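Local coordinates for protein cysteine protease S273R (African swine fever virus pig/Kenya/KEN-50/1950, PDB 6LJ9) that is a cysteine protease that probably matures the viral pp220 and pp62 polyproteins into core-shell proteins and dampens host pyroptosis and innate immune signalling, at residues V156-F161 with T165-V170; R224-Q229 with G233-F238; L237-A242 with T250-T255. All blocks are in the same frame, centred on the assembly; numbering follows the deposited sequence.

Contact 1 of 3, residues V156-F161 with T165-V170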
loop_
_atom_site.group_PDB
_atom_site.type_symbol
_atom_site.label_atom_id
_atom_site.label_comp_id
_atom_site.label_asym_id
_atom_site.label_seq_id
_atom_site.Cartn_x
_atom_site.Cartn_y
_atom_site.Cartn_z
ATOM N N VAL B 156 -10.625 17.364 0.684
ATOM C CA VAL B 156 -11.975 17.785 0.325
ATOM C C VAL B 156 -12.154 19.217 0.803
ATOM O O VAL B 156 -11.895 19.518 1.973
ATOM C CB VAL B 156 -13.044 16.867 0.945
ATOM C CG1 VAL B 156 -14.436 17.331 0.550
ATOM C CG2 VAL B 156 -12.814 15.422 0.531
ATOM N N LEU B 157 -12.592 20.096 -0.096
ATOM C CA LEU B 157 -12.702 21.513 0.211
ATOM C C LEU B 157 -14.079 22.038 -0.172
ATOM O O LEU B 157 -14.794 21.448 -0.986
ATOM C CB LEU B 157 -11.612 22.329 -0.498
ATOM C CG LEU B 157 -11.530 22.255 -2.021
ATOM C CD1 LEU B 157 -12.013 23.556 -2.646
ATOM C CD2 LEU B 157 -10.110 21.943 -2.453
ATOM N N ASN B 158 -14.437 23.167 0.435
ATOM C CA ASN B 158 -15.726 23.814 0.225
ATOM C C ASN B 158 -15.538 24.985 -0.732
ATOM O O ASN B 158 -14.720 25.875 -0.476
ATOM C CB ASN B 158 -16.310 24.291 1.555
ATOM C CG ASN B 158 -17.765 24.703 1.444
ATOM O OD1 ASN B 158 -18.283 24.918 0.349
ATOM N ND2 ASN B 158 -18.432 24.820 2.586
ATOM N N THR B 159 -16.299 24.987 -1.825
ATOM C CA THR B 159 -16.231 26.045 -2.825
ATOM C C THR B 159 -17.141 27.222 -2.504
ATOM O O THR B 159 -17.398 28.048 -3.386
ATOM C CB THR B 159 -16.582 25.492 -4.209
ATOM O OG1 THR B 159 -17.908 24.950 -4.188
ATOM C CG2 THR B 159 -15.600 24.406 -4.613
ATOM N N ASP B 160 -17.631 27.320 -1.266
ATOM C CA ASP B 160 -18.537 28.405 -0.906
ATOM C C ASP B 160 -17.848 29.763 -0.914
ATOM O O ASP B 160 -18.534 30.788 -0.992
ATOM C CB ASP B 160 -19.154 28.137 0.467
ATOM C CG ASP B 160 -20.409 28.952 0.714
ATOM O OD1 ASP B 160 -20.919 29.571 -0.243
ATOM O OD2 ASP B 160 -20.887 28.972 1.867
ATOM N N PHE B 161 -16.514 29.800 -0.832
ATOM C CA PHE B 161 -15.812 31.079 -0.901
ATOM C C PHE B 161 -16.038 31.752 -2.250
ATOM O O PHE B 161 -16.281 32.962 -2.316
ATOM C CB PHE B 161 -14.319 30.886 -0.623
ATOM C CG PHE B 161 -13.620 29.989 -1.606
ATOM C CD1 PHE B 161 -12.951 30.519 -2.698
ATOM C CD2 PHE B 161 -13.617 28.615 -1.430
ATOM C CE1 PHE B 161 -12.305 29.697 -3.601
ATOM C CE2 PHE B 161 -12.971 27.787 -2.329
ATOM C CZ PHE B 161 -12.314 28.329 -3.415
ATOM N N THR B 165 -24.599 29.039 -4.095
ATOM C CA THR B 165 -25.734 28.859 -3.196
ATOM C C THR B 165 -25.285 28.583 -1.767
ATOM O O THR B 165 -25.950 29.005 -0.813
ATOM C CB THR B 165 -26.633 27.728 -3.694
ATOM O OG1 THR B 165 -25.842 26.561 -3.945
ATOM C CG2 THR B 165 -27.346 28.140 -4.972
ATOM N N GLY B 166 -24.166 27.885 -1.597
ATOM C CA GLY B 166 -23.661 27.605 -0.267
ATOM C C GLY B 166 -22.593 26.532 -0.227
ATOM O O GLY B 166 -21.687 26.511 -1.066
ATOM N N LYS B 167 -22.697 25.633 0.749
ATOM C CA LYS B 167 -21.707 24.579 0.925
ATOM C C LYS B 167 -21.731 23.613 -0.253
ATOM O O LYS B 167 -22.776 23.040 -0.578
ATOM C CB LYS B 167 -21.971 23.833 2.231
ATOM C CG LYS B 167 -21.187 22.541 2.379
ATOM C CD LYS B 167 -21.605 21.788 3.632
ATOM C CE LYS B 167 -21.316 22.596 4.885
ATOM N NZ LYS B 167 -21.697 21.856 6.121
ATOM N N HIS B 168 -20.576 23.432 -0.889
ATOM C CA HIS B 168 -20.424 22.477 -1.983
ATOM C C HIS B 168 -19.038 21.861 -1.876
ATOM O O HIS B 168 -18.033 22.550 -2.080
ATOM C CB HIS B 168 -20.624 23.143 -3.345
ATOM C CG HIS B 168 -20.634 22.179 -4.490
ATOM N ND1 HIS B 168 -21.757 21.466 -4.851
ATOM C CD2 HIS B 168 -19.657 21.805 -5.350
ATOM C CE1 HIS B 168 -21.472 20.697 -5.888
ATOM N NE2 HIS B 168 -20.205 20.883 -6.209
ATOM N N TRP B 169 -18.983 20.572 -1.557
ATOM C CA TRP B 169 -17.711 19.887 -1.393
ATOM C C TRP B 169 -17.180 19.402 -2.734
ATOM O O TRP B 169 -17.923 18.852 -3.553
ATOM C CB TRP B 169 -17.857 18.701 -0.440
ATOM C CG TRP B 169 -18.313 19.074 0.937
ATOM C CD1 TRP B 169 -19.563 18.914 1.460
ATOM C CD2 TRP B 169 -17.519 19.669 1.971
ATOM N NE1 TRP B 169 -19.596 19.371 2.754
ATOM C CE2 TRP B 169 -18.354 19.840 3.092
ATOM C CE3 TRP B 169 -16.184 20.072 2.056
ATOM C CZ2 TRP B 169 -17.897 20.399 4.286
ATOM C CZ3 TRP B 169 -15.732 20.624 3.241
ATOM C CH2 TRP B 169 -16.586 20.784 4.339
ATOM N N VAL B 170 -15.883 19.613 -2.957
ATOM C CA VAL B 170 -15.175 19.057 -4.100
ATOM C C VAL B 170 -13.907 18.390 -3.586
ATOM O O VAL B 170 -13.407 18.702 -2.502
ATOM C CB VAL B 170 -14.836 20.119 -5.169
ATOM C CG1 VAL B 170 -16.107 20.759 -5.710
ATOM C CG2 VAL B 170 -13.908 21.170 -4.594
#
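N158 and W169 sit opposite each other near the turn end of a beta hairpin, strands 152-158 and 169-175 of the mixed sheet in the Ulp1-type catalytic domain. They form a non-hydrogen-bonded pair; next to them L157 and V170 make the hydrogen-bonded one, with L157 N to V170 O and V170 N to L157 O both at 2.9 Å. N158 lays its CB over one face of the indole, toward the rim. V156 reaches the same ring with CG1, 3.6 Å from W169 CE3, the two side chains crossing at about a right angle. The indole N-H itself goes to L88 O, and I93 of helix 90-103 and S236 of helix 232-244 pack against W169. On the other face of the sheet L157 CD1 lies 3.6 Å from V170 CG2, and T159 CG2 touches both methyls of that valine. Toward the turn, the N158 carboxamide adds a side-chain grip on the returning chain. With CG anti to the backbone N (chi1 -168°), it swings across to where N158 OD1 takes H168 N at 3.0 Å in a nearly straight bond (168° at the hydrogen). The same oxygen accepts D160 N, closing an Asx turn. The two donors approach from opposite faces, both well out of the amide plane and off its lone pairs, and ND2 is left lying against K167 CG. H168, inferred to be an active-site residue, gives NE2 to N187 OD1 and touches the inferred nucleophile C232. Its backbone is held at both polar atoms: the N-H by N158 OD1, the carbonyl by T159. H168 O accepts T159 N at 3.0 Å and T159 OG1 at 3.2 Å, a hydroxyl that also lies at the edge of the imidazole, near its plane.

Contact 2 of 3, residues R224-Q229 with G233-F238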
loop_
_atom_site.group_PDB
_atom_site.type_symbol
_atom_site.label_atom_id
_atom_site.label_comp_id
_atom_site.label_asym_id
_atom_site.label_seq_id
_atom_site.Cartn_x
_atom_site.Cartn_y
_atom_site.Cartn_z
ATOM N N ARG B 224 -21.772 16.018 -15.249
ATOM C CA ARG B 224 -22.557 16.467 -14.099
ATOM C C ARG B 224 -23.158 15.226 -13.450
ATOM O O ARG B 224 -24.241 14.767 -13.815
ATOM C CB ARG B 224 -23.625 17.466 -14.524
ATOM C CG ARG B 224 -24.564 17.886 -13.404
ATOM C CD ARG B 224 -25.526 18.969 -13.858
ATOM N NE ARG B 224 -26.601 19.180 -12.892
ATOM C CZ ARG B 224 -26.496 19.950 -11.814
ATOM N NH1 ARG B 224 -25.361 20.584 -11.555
ATOM N NH2 ARG B 224 -27.528 20.083 -10.991
ATOM N N HIS B 225 -22.432 14.668 -12.478
ATOM C CA HIS B 225 -22.889 13.448 -11.821
ATOM C C HIS B 225 -24.061 13.719 -10.886
ATOM O O HIS B 225 -25.039 12.963 -10.870
ATOM C CB HIS B 225 -21.738 12.806 -11.044
ATOM C CG HIS B 225 -20.586 12.383 -11.900
ATOM N ND1 HIS B 225 -20.597 11.217 -12.635
ATOM C CD2 HIS B 225 -19.383 12.961 -12.128
ATOM C CE1 HIS B 225 -19.453 11.098 -13.284
ATOM N NE2 HIS B 225 -18.698 12.143 -12.994
ATOM N N GLN B 226 -23.981 14.791 -10.104
ATOM C CA GLN B 226 -24.913 15.031 -9.011
ATOM C C GLN B 226 -26.147 15.769 -9.515
ATOM O O GLN B 226 -26.034 16.844 -10.117
ATOM C CB GLN B 226 -24.231 15.825 -7.900
ATOM C CG GLN B 226 -25.145 16.220 -6.754
ATOM C CD GLN B 226 -24.397 16.918 -5.639
ATOM O OE1 GLN B 226 -23.168 16.879 -5.586
ATOM N NE2 GLN B 226 -25.133 17.565 -4.742
ATOM N N ARG B 227 -27.322 15.191 -9.266
ATOM C CA ARG B 227 -28.591 15.860 -9.503
ATOM C C ARG B 227 -29.299 16.255 -8.216
ATOM O O ARG B 227 -30.261 17.029 -8.270
ATOM C CB ARG B 227 -29.521 14.969 -10.340
ATOM C CG ARG B 227 -29.034 14.727 -11.758
ATOM C CD ARG B 227 -29.952 13.774 -12.504
ATOM N NE ARG B 227 -29.367 13.330 -13.765
ATOM C CZ ARG B 227 -29.881 12.373 -14.532
ATOM N NH1 ARG B 227 -30.995 11.755 -14.164
ATOM N NH2 ARG B 227 -29.279 12.033 -15.663
ATOM N N SER B 228 -28.854 15.744 -7.070
ATOM C CA SER B 228 -29.413 16.118 -5.784
ATOM C C SER B 228 -28.714 17.371 -5.259
ATOM O O SER B 228 -27.775 17.894 -5.865
ATOM C CB SER B 228 -29.292 14.958 -4.794
ATOM O OG SER B 228 -27.935 14.645 -4.528
ATOM N N GLN B 229 -29.184 17.866 -4.116
ATOM C CA GLN B 229 -28.593 19.025 -3.464
ATOM C C GLN B 229 -27.837 18.653 -2.197
ATOM O O GLN B 229 -27.496 19.539 -1.407
ATOM C CB GLN B 229 -29.674 20.056 -3.133
ATOM C CG GLN B 229 -30.458 20.563 -4.329
ATOM C CD GLN B 229 -31.584 21.496 -3.926
ATOM O OE1 GLN B 229 -31.952 21.572 -2.752
ATOM N NE2 GLN B 229 -32.135 22.216 -4.896
ATOM N N GLY B 233 -20.832 15.949 -0.590
ATOM C CA GLY B 233 -19.918 15.425 0.395
ATOM C C GLY B 233 -19.542 13.982 0.117
ATOM O O GLY B 233 -18.363 13.644 -0.035
ATOM N N PRO B 234 -20.543 13.095 0.063
ATOM C CA PRO B 234 -20.252 11.701 -0.317
ATOM C C PRO B 234 -19.585 11.567 -1.676
ATOM O O PRO B 234 -18.756 10.668 -1.864
ATOM C CB PRO B 234 -21.637 11.044 -0.299
ATOM C CG PRO B 234 -22.403 11.837 0.698
ATOM C CD PRO B 234 -21.925 13.254 0.548
ATOM N N TYR B 235 -19.933 12.429 -2.635
ATOM C CA TYR B 235 -19.279 12.386 -3.941
ATOM C C TYR B 235 -17.784 12.647 -3.814
ATOM O O TYR B 235 -16.964 11.937 -4.409
ATOM C CB TYR B 235 -19.916 13.406 -4.886
ATOM C CG TYR B 235 -20.989 12.848 -5.795
ATOM C CD1 TYR B 235 -20.661 12.046 -6.880
ATOM C CD2 TYR B 235 -22.328 13.147 -5.585
ATOM C CE1 TYR B 235 -21.639 11.545 -7.718
ATOM C CE2 TYR B 235 -23.311 12.651 -6.415
ATOM C CZ TYR B 235 -22.962 11.851 -7.481
ATOM O OH TYR B 235 -23.941 11.356 -8.311
ATOM N N SER B 236 -17.409 13.668 -3.039
ATOM C CA SER B 236 -16.000 14.030 -2.918
ATOM C C SER B 236 -15.209 12.951 -2.189
ATOM O O SER B 236 -14.070 12.647 -2.562
ATOM C CB SER B 236 -15.863 15.370 -2.197
ATOM O OG SER B 236 -16.622 16.377 -2.843
ATOM N N LEU B 237 -15.795 12.363 -1.144
ATOM C CA LEU B 237 -15.106 11.304 -0.415
ATOM C C LEU B 237 -14.995 10.036 -1.248
ATOM O O LEU B 237 -13.987 9.323 -1.174
ATOM C CB LEU B 237 -15.827 11.020 0.903
ATOM C CG LEU B 237 -15.610 12.021 2.037
ATOM C CD1 LEU B 237 -16.483 11.662 3.223
ATOM C CD2 LEU B 237 -14.146 12.054 2.443
ATOM N N PHE B 238 -16.021 9.734 -2.049
ATOM C CA PHE B 238 -15.989 8.527 -2.869
ATOM C C PHE B 238 -14.918 8.618 -3.948
ATOM O O PHE B 238 -14.291 7.610 -4.292
ATOM C CB PHE B 238 -17.359 8.277 -3.499
ATOM C CG PHE B 238 -17.395 7.091 -4.423
ATOM C CD1 PHE B 238 -17.558 5.811 -3.920
ATOM C CD2 PHE B 238 -17.273 7.255 -5.793
ATOM C CE1 PHE B 238 -17.593 4.717 -4.765
ATOM C CE2 PHE B 238 -17.308 6.165 -6.644
ATOM C CZ PHE B 238 -17.468 4.894 -6.128
#
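NE2 of Q226 makes a 2.9 Å bond to S228 O, 151° at the hydrogen, while the aliphatic part of the same side chain leans on Y235. S228 O is approached from well above its carbonyl plane. CG anti to the backbone N (chi1 176°) sends the extended Q226 chain along Y235, and the amide ends almost parallel to its ring, the planes only 3° apart. Q226 CB lies 3.6 Å from Y235 CE2, and the amide OE1, bonded to S188 OG, stands near CD2. On the same side of the phenol ring, but along its CE1 flank, lies H225: its CB is 3.6 Å from Y235 CE1, and its carbonyl O comes near the hydroxyl without a hydrogen bond, for Y235 OH bonds to I257 O instead. The H225 imidazole is held at both nitrogens, ND1 by I257 N and NE2 by F252 O. Q226 is predicted to bind substrate; in Ulp1-type proteases the equivalent glutamine helps form the oxyanion hole, consistent with its closeness to C232. The loop 224-229, coming after strand 215-220, meets the first turn of helix 232-244 through the Y235 side chain, with D259 and M262 of helix 259-269 also packing against Y235.

Contact 3 of 3, residues L237-A242 with T250-T255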
loop_
_atom_site.group_PDB
_atom_site.type_symbol
_atom_site.label_atom_id
_atom_site.label_comp_id
_atom_site.label_asym_id
_atom_site.label_seq_id
_atom_site.Cartn_x
_atom_site.Cartn_y
_atom_site.Cartn_z
ATOM N N LEU B 237 -15.795 12.363 -1.144
ATOM C CA LEU B 237 -15.106 11.304 -0.415
ATOM C C LEU B 237 -14.995 10.036 -1.248
ATOM O O LEU B 237 -13.987 9.323 -1.174
ATOM C CB LEU B 237 -15.827 11.020 0.903
ATOM C CG LEU B 237 -15.610 12.021 2.037
ATOM C CD1 LEU B 237 -16.483 11.662 3.223
ATOM C CD2 LEU B 237 -14.146 12.054 2.443
ATOM N N PHE B 238 -16.021 9.734 -2.049
ATOM C CA PHE B 238 -15.989 8.527 -2.869
ATOM C C PHE B 238 -14.918 8.618 -3.948
ATOM O O PHE B 238 -14.291 7.610 -4.292
ATOM C CB PHE B 238 -17.359 8.277 -3.499
ATOM C CG PHE B 238 -17.395 7.091 -4.423
ATOM C CD1 PHE B 238 -17.558 5.811 -3.920
ATOM C CD2 PHE B 238 -17.273 7.255 -5.793
ATOM C CE1 PHE B 238 -17.593 4.717 -4.765
ATOM C CE2 PHE B 238 -17.308 6.165 -6.644
ATOM C CZ PHE B 238 -17.468 4.894 -6.128
ATOM N N TYR B 239 -14.707 9.813 -4.503
ATOM C CA TYR B 239 -13.664 9.987 -5.509
ATOM C C TYR B 239 -12.296 9.648 -4.935
ATOM O O TYR B 239 -11.510 8.923 -5.556
ATOM C CB TYR B 239 -13.686 11.419 -6.047
ATOM C CG TYR B 239 -12.672 11.683 -7.139
ATOM C CD1 TYR B 239 -12.942 11.344 -8.458
ATOM C CD2 TYR B 239 -11.450 12.279 -6.853
ATOM C CE1 TYR B 239 -12.022 11.585 -9.461
ATOM C CE2 TYR B 239 -10.523 12.524 -7.851
ATOM C CZ TYR B 239 -10.816 12.176 -9.153
ATOM O OH TYR B 239 -9.899 12.416 -10.150
ATOM N N ILE B 240 -11.998 10.159 -3.738
ATOM C CA ILE B 240 -10.712 9.876 -3.105
ATOM C C ILE B 240 -10.573 8.385 -2.825
ATOM O O ILE B 240 -9.520 7.785 -3.074
ATOM C CB ILE B 240 -10.551 10.711 -1.821
ATOM C CG1 ILE B 240 -10.492 12.203 -2.158
ATOM C CG2 ILE B 240 -9.315 10.268 -1.049
ATOM C CD1 ILE B 240 -10.333 13.103 -0.948
ATOM N N ARG B 241 -11.636 7.761 -2.313
ATOM C CA ARG B 241 -11.568 6.339 -1.987
ATOM C C ARG B 241 -11.425 5.487 -3.243
ATOM O O ARG B 241 -10.668 4.508 -3.253
ATOM C CB ARG B 241 -12.804 5.921 -1.192
ATOM C CG ARG B 241 -12.806 4.457 -0.779
ATOM C CD ARG B 241 -11.542 4.105 -0.011
ATOM N NE ARG B 241 -11.500 2.697 0.370
ATOM C CZ ARG B 241 -11.889 2.231 1.552
ATOM N NH1 ARG B 241 -12.351 3.063 2.476
ATOM N NH2 ARG B 241 -11.813 0.933 1.811
ATOM N N ALA B 242 -12.143 5.841 -4.312
ATOM C CA ALA B 242 -12.031 5.085 -5.556
ATOM C C ALA B 242 -10.635 5.212 -6.157
ATOM O O ALA B 242 -10.079 4.227 -6.656
ATOM C CB ALA B 242 -13.090 5.550 -6.554
ATOM N N THR B 250 -10.487 8.390 -15.395
ATOM C CA THR B 250 -11.241 8.319 -16.642
ATOM C C THR B 250 -12.639 7.749 -16.441
ATOM O O THR B 250 -13.529 8.040 -17.246
ATOM C CB THR B 250 -10.489 7.469 -17.670
ATOM O OG1 THR B 250 -10.536 6.091 -17.276
ATOM C CG2 THR B 250 -9.030 7.907 -17.774
ATOM N N HIS B 251 -12.846 6.935 -15.402
ATOM C CA HIS B 251 -14.189 6.441 -15.104
ATOM C C HIS B 251 -15.106 7.579 -14.682
ATOM O O HIS B 251 -16.279 7.621 -15.075
ATOM C CB HIS B 251 -14.133 5.372 -14.011
ATOM C CG HIS B 251 -15.388 4.562 -13.885
ATOM N ND1 HIS B 251 -15.480 3.260 -14.328
ATOM C CD2 HIS B 251 -16.598 4.866 -13.358
ATOM C CE1 HIS B 251 -16.693 2.798 -14.083
ATOM N NE2 HIS B 251 -17.392 3.754 -13.497
ATOM N N PHE B 252 -14.592 8.511 -13.876
ATOM C CA PHE B 252 -15.361 9.682 -13.476
ATOM C C PHE B 252 -15.524 10.686 -14.608
ATOM O O PHE B 252 -16.312 11.627 -14.471
ATOM C CB PHE B 252 -14.694 10.365 -12.279
ATOM C CG PHE B 252 -14.648 9.515 -11.038
ATOM C CD1 PHE B 252 -13.683 8.532 -10.890
ATOM C CD2 PHE B 252 -15.559 9.712 -10.014
ATOM C CE1 PHE B 252 -13.634 7.754 -9.750
ATOM C CE2 PHE B 252 -15.513 8.938 -8.868
ATOM C CZ PHE B 252 -14.550 7.957 -8.737
ATOM N N ILE B 253 -14.800 10.508 -15.711
ATOM C CA ILE B 253 -14.897 11.422 -16.841
ATOM C C ILE B 253 -15.936 10.959 -17.862
ATOM O O ILE B 253 -16.595 11.791 -18.494
ATOM C CB ILE B 253 -13.512 11.590 -17.494
ATOM C CG1 ILE B 253 -12.555 12.319 -16.546
ATOM C CG2 ILE B 253 -13.607 12.326 -18.826
ATOM C CD1 ILE B 253 -11.179 12.570 -17.134
ATOM N N SER B 254 -16.120 9.646 -18.023
ATOM C CA SER B 254 -16.933 9.120 -19.110
ATOM C C SER B 254 -18.220 8.437 -18.670
ATOM O O SER B 254 -19.155 8.357 -19.472
ATOM C CB SER B 254 -16.115 8.129 -19.949
ATOM O OG SER B 254 -15.564 7.108 -19.135
ATOM N N THR B 255 -18.302 7.946 -17.436
ATOM C CA THR B 255 -19.472 7.220 -16.957
ATOM C C THR B 255 -20.066 7.944 -15.757
ATOM O O THR B 255 -19.337 8.330 -14.837
ATOM C CB THR B 255 -19.113 5.781 -16.580
ATOM O OG1 THR B 255 -18.452 5.149 -17.684
ATOM C CG2 THR B 255 -20.369 4.995 -16.236
#
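F252 pushes its ring between Y239 and F238, with A242 at its tip, bridging helix 249-254 to helix 232-244, the short segment axes 11.8 Å apart at closest and running at 137° to each other. At its base, F252 CB comes no nearer than 4.1 Å to Y239 CE1. Moving outward, CG and CD2 come under the edge of the tyrosine: Y239 CD1 is 3.5 Å from F252 CD2 and hangs over the middle of the F252 ring. This is an edge-to-face pair, centroids 4.6 Å apart and planes at 73°, the tyrosine giving the edge. F252 CD1 faces Y239 CE1, and F252 CE1 meets both Y239 CD1 and A242 CB. F252 CE2 reaches F238 CD2 at 3.9 Å. At the tip, F252 CZ runs into A242 CB at 3.6 Å, the methyl lying in the plane of the F252 ring at its edge. With CG anti to the backbone N (chi1 -178°), the Y239 ring is carried toward F252, and its hydroxyl reaches on to E184 OE1. F186 stacks with the tyrosine and meets F252 edge-to-face, while F265 of helix 259-269 does the same to F238, so the cluster extends beyond the two helices. With no hydrogen bond crossing between 237-242 and 250-255, the join is held by dispersion and by the weak electrostatics of ring C-H groups directed at a pi face.

How the contacts relate
Contact 1 closes before contact 2 opens, and contact 3 begins on the stretch where contact 2 ends; all lie inside the catalytic domain, and helix 232-244 links them. Contacts 2 and 3 use successive turns of it, share L237 and F238, and have centres about 10 Å apart; the H225 imidazole ties the loop of contact 2 to helix 249-254. Contact 1, the hairpin of the mixed sheet, lies about 12 Å from contact 2 and about 18 Å from contact 3, centre to centre. It meets the helix through V156, which reaches S236 and I240. The inferred active-site histidine in contact 1 and the predicted substrate-binding glutamine in contact 2 both lie close to the inferred nucleophile C232 at the helix start.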